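Mandelate racemase/muconate lactonizing enzyme family protein (Bradyrhizobium sp. ORS 278, PDB 3TOY) belongs to the mandelate racemase/muconate lactonizing enzyme family, whose members join an alpha-plus-beta capping domain to a beta/alpha barrel of the enolase type. Local coordinates at residues W372-S375 against A376-K379; F275-G278 against F279-I283; P44-A48 against F49-D53. One frame throughout, in Å; residues are numbered along the deposited sequence.

How the contacts relate
From the N terminus the chain first reaches contact 3, where P44-A48 turns back into F49-D53 and closes the hairpin between strands 29-47 and 50-64. Contact 2 follows at F275-I283, most of the helix that connects strands 267-269 and 290-291 in a beta-alpha-beta unit of the barrel. Contact 1 comes last, at W372-K379, where the chain enters a short helix that packs on strands 29-47 and 50-64. The three are in series, neither nested nor crossing. Contacts 1 and 2 lie on opposite sides of the chain's centre, with centres 37 Å apart. Contacts 2 and 3 both reach the second subunit.

Contact 1 (W372-S375 against A376-K379); sequences WNES and AVAK
The N373 carboxamide carries the A376 methyl over one face, with N373 CG and A376 CB 3.7 Å apart, while the S375 hydroxyl comes in close to its plane. This is an Asn N-cap: N373 sits right before helix 374-380. Its CG is anti to the backbone N (chi1 173°), which swings the amide beneath the first turn. There OD1 takes two donors. S375 OG gives a hydrogen bond to N373 OD1 at 3.2 Å, tilted 19° from the amide plane; A376 N supplies the capping bond, a weak one at 3.4 Å that arrives from above that plane. The backbone carbonyl of N373 then starts the regular helical pattern by accepting from V377 N.

The other flat group, the W372 indole, turns away from the helix toward the sheet, where its NE1 is hydrogen-bonded to D61 and its ring meets that of H71 at a steep angle. E374 lies alongside V377, both side chains pointing the same way, and the E374 carboxylate is held by a salt bridge to R35. With V377 packed on R35, V37 and L59, the helix start is fixed to strands 29-47 and 50-64. In a hydrophobic staple, W372 CB meets V377 CG2 at 3.9 Å.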
loop_
_atom_site.group_PDB
_atom_site.type_symbol
_atom_site.label_atom_id
_atom_site.label_comp_id
_atom_site.label_asym_id
_atom_site.label_seq_id
_atom_site.Cartn_x
_atom_site.Cartn_y
_atom_site.Cartn_z
ATOM N N TRP A 372 -23.161 32.563 35.526
ATOM C CA TRP A 372 -22.063 33.340 36.060
ATOM C C TRP A 372 -22.302 33.827 37.489
ATOM O O TRP A 372 -23.393 34.285 37.838
ATOM C CB TRP A 372 -21.788 34.549 35.177
ATOM C CG TRP A 372 -21.905 34.272 33.722
ATOM C CD1 TRP A 372 -22.742 34.886 32.831
ATOM C CD2 TRP A 372 -21.168 33.294 32.977
ATOM N NE1 TRP A 372 -22.558 34.358 31.578
ATOM C CE2 TRP A 372 -21.600 33.378 31.638
ATOM C CE3 TRP A 372 -20.180 32.363 33.314
ATOM C CZ2 TRP A 372 -21.084 32.562 30.633
ATOM C CZ3 TRP A 372 -19.668 31.550 32.314
ATOM C CH2 TRP A 372 -20.123 31.655 30.991
ATOM N N ASN A 373 -21.265 33.707 38.306
ATOM C CA ASN A 373 -21.176 34.450 39.555
ATOM C C ASN A 373 -20.783 35.887 39.182
ATOM O O ASN A 373 -19.603 36.213 39.051
ATOM C CB ASN A 373 -20.130 33.801 40.457
ATOM C CG ASN A 373 -19.855 34.605 41.718
ATOM O OD1 ASN A 373 -20.388 35.701 41.908
ATOM N ND2 ASN A 373 -19.009 34.059 42.583
ATOM N N GLU A 374 -21.786 36.742 38.985
ATOM C CA GLU A 374 -21.536 38.104 38.499
ATOM C C GLU A 374 -20.586 38.955 39.360
ATOM O O GLU A 374 -19.816 39.762 38.831
ATOM C CB GLU A 374 -22.857 38.844 38.264
ATOM C CG GLU A 374 -23.682 38.290 37.106
ATOM C CD GLU A 374 -23.036 38.548 35.761
ATOM O OE1 GLU A 374 -22.035 39.297 35.715
ATOM O OE2 GLU A 374 -23.531 38.006 34.751
ATOM N N SER A 375 -20.637 38.804 40.680
ATOM C CA SER A 375 -19.748 39.599 41.512
ATOM C C SER A 375 -18.295 39.223 41.201
ATOM O O SER A 375 -17.413 40.078 41.137
ATOM C CB SER A 375 -20.094 39.470 43.007
ATOM O OG SER A 375 -19.588 38.279 43.585
ATOM N N ALA A 376 -18.055 37.945 40.952
ATOM C CA ALA A 376 -16.717 37.501 40.591
ATOM C C ALA A 376 -16.335 37.953 39.170
ATOM O O ALA A 376 -15.207 38.396 38.933
ATOM C CB ALA A 376 -16.593 35.981 40.754
ATOM N N VAL A 377 -17.277 37.864 38.239
ATOM C CA VAL A 377 -17.034 38.373 36.886
ATOM C C VAL A 377 -16.624 39.844 36.950
ATOM O O VAL A 377 -15.629 40.252 36.350
ATOM C CB VAL A 377 -18.258 38.182 35.955
ATOM C CG1 VAL A 377 -18.058 38.906 34.643
ATOM C CG2 VAL A 377 -18.525 36.696 35.704
ATOM N N ALA A 378 -17.374 40.646 37.698
ATOM C CA ALA A 378 -17.016 42.050 37.866
ATOM C C ALA A 378 -15.585 42.203 38.389
ATOM O O ALA A 378 -14.823 43.041 37.920
ATOM C CB ALA A 378 -18.009 42.741 38.802
ATOM N N LYS A 379 -15.225 41.387 39.372
ATOM C CA LYS A 379 -13.892 41.442 39.967
ATOM C C LYS A 379 -12.786 41.143 38.951
ATOM O O LYS A 379 -11.738 41.796 38.942
ATOM C CB LYS A 379 -13.818 40.453 41.134
ATOM C CG LYS A 379 -12.578 40.555 42.006
ATOM C CD LYS A 379 -12.709 39.610 43.198
ATOM C CE LYS A 379 -11.826 40.032 44.363
ATOM N NZ LYS A 379 -10.393 40.141 43.981
#

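Contact 2 (F275-G278 against F279-I283); sequences FPRG and FAEAI
Two bends, at chi2 (66°) and chi3 (57°), turn the R277 side chain towards E281, one turn on, bringing CD, but not the charged end, against its carboxylate; the E281 chain is itself bent at chi2. The two side chains slant across one another, guanidinium and carboxylate planes 49° apart. They do not form a direct salt bridge: R277 NE and E281 OE2 are 4.8 Å apart, and the nearest side-chain approach is R277 CD to E281 OE2 at 3.7 Å. A water closes the gap, accepting from R277 NH1 at 2.7 Å and lying 2.8 Å from E281 OE2, to which it can donate. A280 CB stands 3.7 Å from R277 NH1.

On another side of the helix F279 puts the edge of its ring against the F275 carbonyl, F279 CD2 to F275 O being 3.4 Å, while its own N-H is bonded to that same oxygen. The ring also meets W273 edge-to-face. P276 O accepts from two donors, A280 N and the side-chain amide of Q310 on helix 300-314.

Both polar ends have further partners in the assembly. R277 donates to the carbonyls of D312 and A313 of the third subunit, and E281 OE1 is hydrogen-bonded to S254 OG of the second subunit. The water-linked pair therefore sits where three subunits meet, its opposite charges probably easing each other while hydrogen bonds orient both groups.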
loop_
_atom_site.group_PDB
_atom_site.type_symbol
_atom_site.label_atom_id
_atom_site.label_comp_id
_atom_site.label_asym_id
_atom_site.label_seq_id
_atom_site.Cartn_x
_atom_site.Cartn_y
_atom_site.Cartn_z
ATOM N N PHE A 275 -12.254 21.163 14.017
ATOM C CA PHE A 275 -13.532 20.714 13.460
ATOM C C PHE A 275 -13.542 19.248 13.046
ATOM O O PHE A 275 -12.501 18.585 13.094
ATOM C CB PHE A 275 -13.971 21.611 12.298
ATOM C CG PHE A 275 -14.362 22.991 12.754
ATOM C CD1 PHE A 275 -15.625 23.220 13.263
ATOM C CD2 PHE A 275 -13.434 24.026 12.718
ATOM C CE1 PHE A 275 -15.994 24.501 13.717
ATOM C CE2 PHE A 275 -13.771 25.296 13.167
ATOM C CZ PHE A 275 -15.054 25.526 13.669
ATOM N N PRO A 276 -14.728 18.737 12.687
ATOM C CA PRO A 276 -14.761 17.313 12.344
ATOM C C PRO A 276 -13.790 16.967 11.222
ATOM O O PRO A 276 -13.184 15.874 11.243
ATOM C CB PRO A 276 -16.216 17.092 11.928
ATOM C CG PRO A 276 -16.970 18.023 12.931
ATOM C CD PRO A 276 -16.090 19.273 12.944
ATOM N N ARG A 277 -13.600 17.868 10.266
ATOM C CA ARG A 277 -12.673 17.535 9.150
ATOM C C ARG A 277 -11.243 17.402 9.621
ATOM O O ARG A 277 -10.504 16.548 9.128
ATOM C CB ARG A 277 -12.755 18.535 7.995
ATOM C CG ARG A 277 -11.753 18.230 6.820
ATOM C CD ARG A 277 -12.110 16.906 6.128
ATOM N NE ARG A 277 -13.484 16.948 5.646
ATOM C CZ ARG A 277 -14.259 15.877 5.446
ATOM N NH1 ARG A 277 -13.777 14.658 5.631
ATOM N NH2 ARG A 277 -15.510 16.031 5.034
ATOM N N GLY A 278 -10.835 18.247 10.566
ATOM C CA GLY A 278 -9.481 18.173 11.122
ATOM C C GLY A 278 -9.237 16.814 11.755
ATOM O O GLY A 278 -8.145 16.250 11.640
ATOM N N PHE A 279 -10.256 16.290 12.433
ATOM C CA PHE A 279 -10.157 14.943 12.988
ATOM C C PHE A 279 -10.158 13.878 11.908
ATOM O O PHE A 279 -9.399 12.904 12.016
ATOM C CB PHE A 279 -11.245 14.704 14.040
ATOM C CG PHE A 279 -10.875 15.315 15.342
ATOM C CD1 PHE A 279 -10.154 14.584 16.255
ATOM C CD2 PHE A 279 -11.108 16.677 15.584
ATOM C CE1 PHE A 279 -9.712 15.158 17.435
ATOM C CE2 PHE A 279 -10.673 17.266 16.782
ATOM C CZ PHE A 279 -9.970 16.513 17.704
ATOM N N ALA A 280 -10.998 14.044 10.887
ATOM C CA ALA A 280 -11.027 13.046 9.793
ATOM C C ALA A 280 -9.657 12.902 9.118
ATOM O O ALA A 280 -9.207 11.772 8.854
ATOM C CB ALA A 280 -12.119 13.358 8.733
ATOM N N GLU A 281 -8.993 14.013 8.830
ATOM C CA GLU A 281 -7.629 13.935 8.263
ATOM C C GLU A 281 -6.588 13.327 9.215
ATOM O O GLU A 281 -5.710 12.529 8.788
ATOM C CB GLU A 281 -7.140 15.296 7.748
ATOM C CG GLU A 281 -8.013 15.914 6.618
ATOM C CD GLU A 281 -8.170 15.016 5.376
ATOM O OE1 GLU A 281 -7.359 14.081 5.156
ATOM O OE2 GLU A 281 -9.125 15.244 4.606
ATOM N N ALA A 282 -6.645 13.696 10.488
ATOM C CA ALA A 282 -5.750 13.080 11.481
ATOM C C ALA A 282 -5.927 11.573 11.574
ATOM O O ALA A 282 -4.953 10.831 11.665
ATOM C CB ALA A 282 -5.934 13.725 12.873
ATOM N N ILE A 283 -7.166 11.122 11.540
ATOM C CA ILE A 283 -7.477 9.689 11.643
ATOM C C ILE A 283 -7.043 8.985 10.368
ATOM O O ILE A 283 -6.511 7.861 10.413
ATOM C CB ILE A 283 -8.976 9.465 11.934
ATOM C CG1 ILE A 283 -9.275 9.925 13.377
ATOM C CG2 ILE A 283 -9.371 8.014 11.742
ATOM C CD1 ILE A 283 -10.789 10.013 13.751
HETATM O O HOH W 1 -11.330 13.670 5.267
#

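Contact 3 (P44-A48 against F49-D53); sequences PLRNA and FGVID
Strands 44-47 and 50-53 run antiparallel, 161° between their directions and 4.7 Å between their axes, as the end of a beta hairpin closed by a two-residue type I turn at A48-F49. L45 and I52 form a hydrogen-bonded pair, L45 N to I52 O at 2.9 Å and I52 N to L45 O at 3.0 Å. R46 faces V51 in the non-hydrogen-bonded pair that follows.

At the turn the N47 side chain folds back on the chain. With chi1 at 64° its amide tucks in over the turn, where OD1 accepts from F49 N in the carboxamide plane at 2.7 Å. That is an Asx turn. N47 N meanwhile donates to G50 O at 2.8 Å, whereas the return bond from G50 N to N47 O is weak at 3.5 Å. G50 takes backbone angles that only glycine readily adopts.

In one of its two modelled conformers R46 crosses V51 at about a right angle, CD beside V51 CG2. The turn reaches to S223, which A48 touches; N47 and F49 pack on L116 and R115 of the second subunit, and a calcium ion is about 8 Å from the N47 side chain. Such a position is consistent with the capping loop of this superfamily. At the far end P44 CB meets V51 CG1 at 4.1 Å.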
loop_
_atom_site.group_PDB
_atom_site.type_symbol
_atom_site.label_atom_id
_atom_site.label_comp_id
_atom_site.label_asym_id
_atom_site.label_seq_id
_atom_site.Cartn_x
_atom_site.Cartn_y
_atom_site.Cartn_z
ATOM N N PRO A 44 0.588 27.781 39.402
ATOM C CA PRO A 44 1.049 28.010 38.037
ATOM C C PRO A 44 1.274 26.685 37.309
ATOM O O PRO A 44 1.780 25.721 37.897
ATOM C CB PRO A 44 2.382 28.751 38.227
ATOM C CG PRO A 44 2.785 28.474 39.657
ATOM C CD PRO A 44 1.489 28.382 40.398
ATOM N N LEU A 45 0.886 26.645 36.039
ATOM C CA LEU A 45 1.056 25.447 35.221
ATOM C C LEU A 45 2.182 25.650 34.210
ATOM O O LEU A 45 1.995 26.248 33.154
ATOM C CB LEU A 45 -0.253 25.120 34.512
ATOM C CG LEU A 45 -1.401 24.826 35.478
ATOM C CD1 LEU A 45 -2.716 25.405 34.971
ATOM C CD2 LEU A 45 -1.514 23.332 35.713
ATOM N N ARG A 46 3.365 25.169 34.551
ATOM C CA ARG A 46 4.504 25.309 33.663
ATOM C C ARG A 46 4.453 24.241 32.574
ATOM O O ARG A 46 4.226 23.064 32.859
ATOM C CB ARG A 46 5.809 25.213 34.456
ATOM C CG ARG A 46 7.038 24.883 33.620
ATOM C CD ARG A 46 7.502 26.047 32.748
ATOM N NE ARG A 46 8.636 25.642 31.921
ATOM C CZ ARG A 46 9.043 26.277 30.829
ATOM N NH1 ARG A 46 8.409 27.366 30.419
ATOM N NH2 ARG A 46 10.088 25.819 30.150
ATOM N N ASN A 47 4.658 24.662 31.330
ATOM C CA ASN A 47 4.740 23.717 30.203
ATOM C C ASN A 47 6.012 23.930 29.397
ATOM O O ASN A 47 6.833 24.786 29.748
ATOM C CB ASN A 47 3.489 23.768 29.316
ATOM C CG ASN A 47 3.300 25.113 28.614
ATOM O OD1 ASN A 47 4.064 25.477 27.709
ATOM N ND2 ASN A 47 2.234 25.837 28.991
ATOM N N ALA A 48 6.193 23.145 28.336
ATOM C CA ALA A 48 7.421 23.232 27.534
ATOM C C ALA A 48 7.584 24.576 26.822
ATOM O O ALA A 48 8.697 24.946 26.427
ATOM C CB ALA A 48 7.496 22.068 26.513
ATOM N N PHE A 49 6.486 25.300 26.625
ATOM C CA PHE A 49 6.549 26.567 25.870
ATOM C C PHE A 49 6.407 27.841 26.705
ATOM O O PHE A 49 6.526 28.945 26.182
ATOM C CB PHE A 49 5.536 26.587 24.721
ATOM C CG PHE A 49 6.011 25.862 23.506
ATOM C CD1 PHE A 49 6.810 26.512 22.573
ATOM C CD2 PHE A 49 5.701 24.516 23.317
ATOM C CE1 PHE A 49 7.279 25.845 21.446
ATOM C CE2 PHE A 49 6.168 23.837 22.196
ATOM C CZ PHE A 49 6.958 24.502 21.255
ATOM N N GLY A 50 6.142 27.684 27.992
ATOM C CA GLY A 50 5.951 28.836 28.860
ATOM C C GLY A 50 5.187 28.450 30.100
ATOM O O GLY A 50 5.235 27.301 30.550
ATOM N N VAL A 51 4.471 29.411 30.659
ATOM C CA VAL A 51 3.745 29.165 31.887
ATOM C C VAL A 51 2.354 29.748 31.739
ATOM O O VAL A 51 2.194 30.856 31.243
ATOM C CB VAL A 51 4.465 29.801 33.109
ATOM C CG1 VAL A 51 3.678 29.548 34.382
ATOM C CG2 VAL A 51 5.874 29.245 33.247
ATOM N N ILE A 52 1.348 28.977 32.125
ATOM C CA ILE A 52 -0.002 29.500 32.235
ATOM C C ILE A 52 -0.206 29.739 33.729
ATOM O O ILE A 52 -0.237 28.793 34.516
ATOM C CB ILE A 52 -1.053 28.508 31.669
ATOM C CG1 ILE A 52 -0.916 28.393 30.143
ATOM C CG2 ILE A 52 -2.464 28.934 32.031
ATOM C CD1 ILE A 52 -1.740 27.265 29.534
ATOM N N ASP A 53 -0.292 31.002 34.127
ATOM C CA ASP A 53 -0.393 31.332 35.553
ATOM C C ASP A 53 -1.692 32.059 35.904
ATOM O O ASP A 53 -1.852 32.562 37.016
ATOM C CB ASP A 53 0.803 32.175 35.976
ATOM C CG ASP A 53 1.006 33.367 35.079
ATOM O OD1 ASP A 53 0.026 33.805 34.437
ATOM O OD2 ASP A 53 2.145 33.867 35.010
#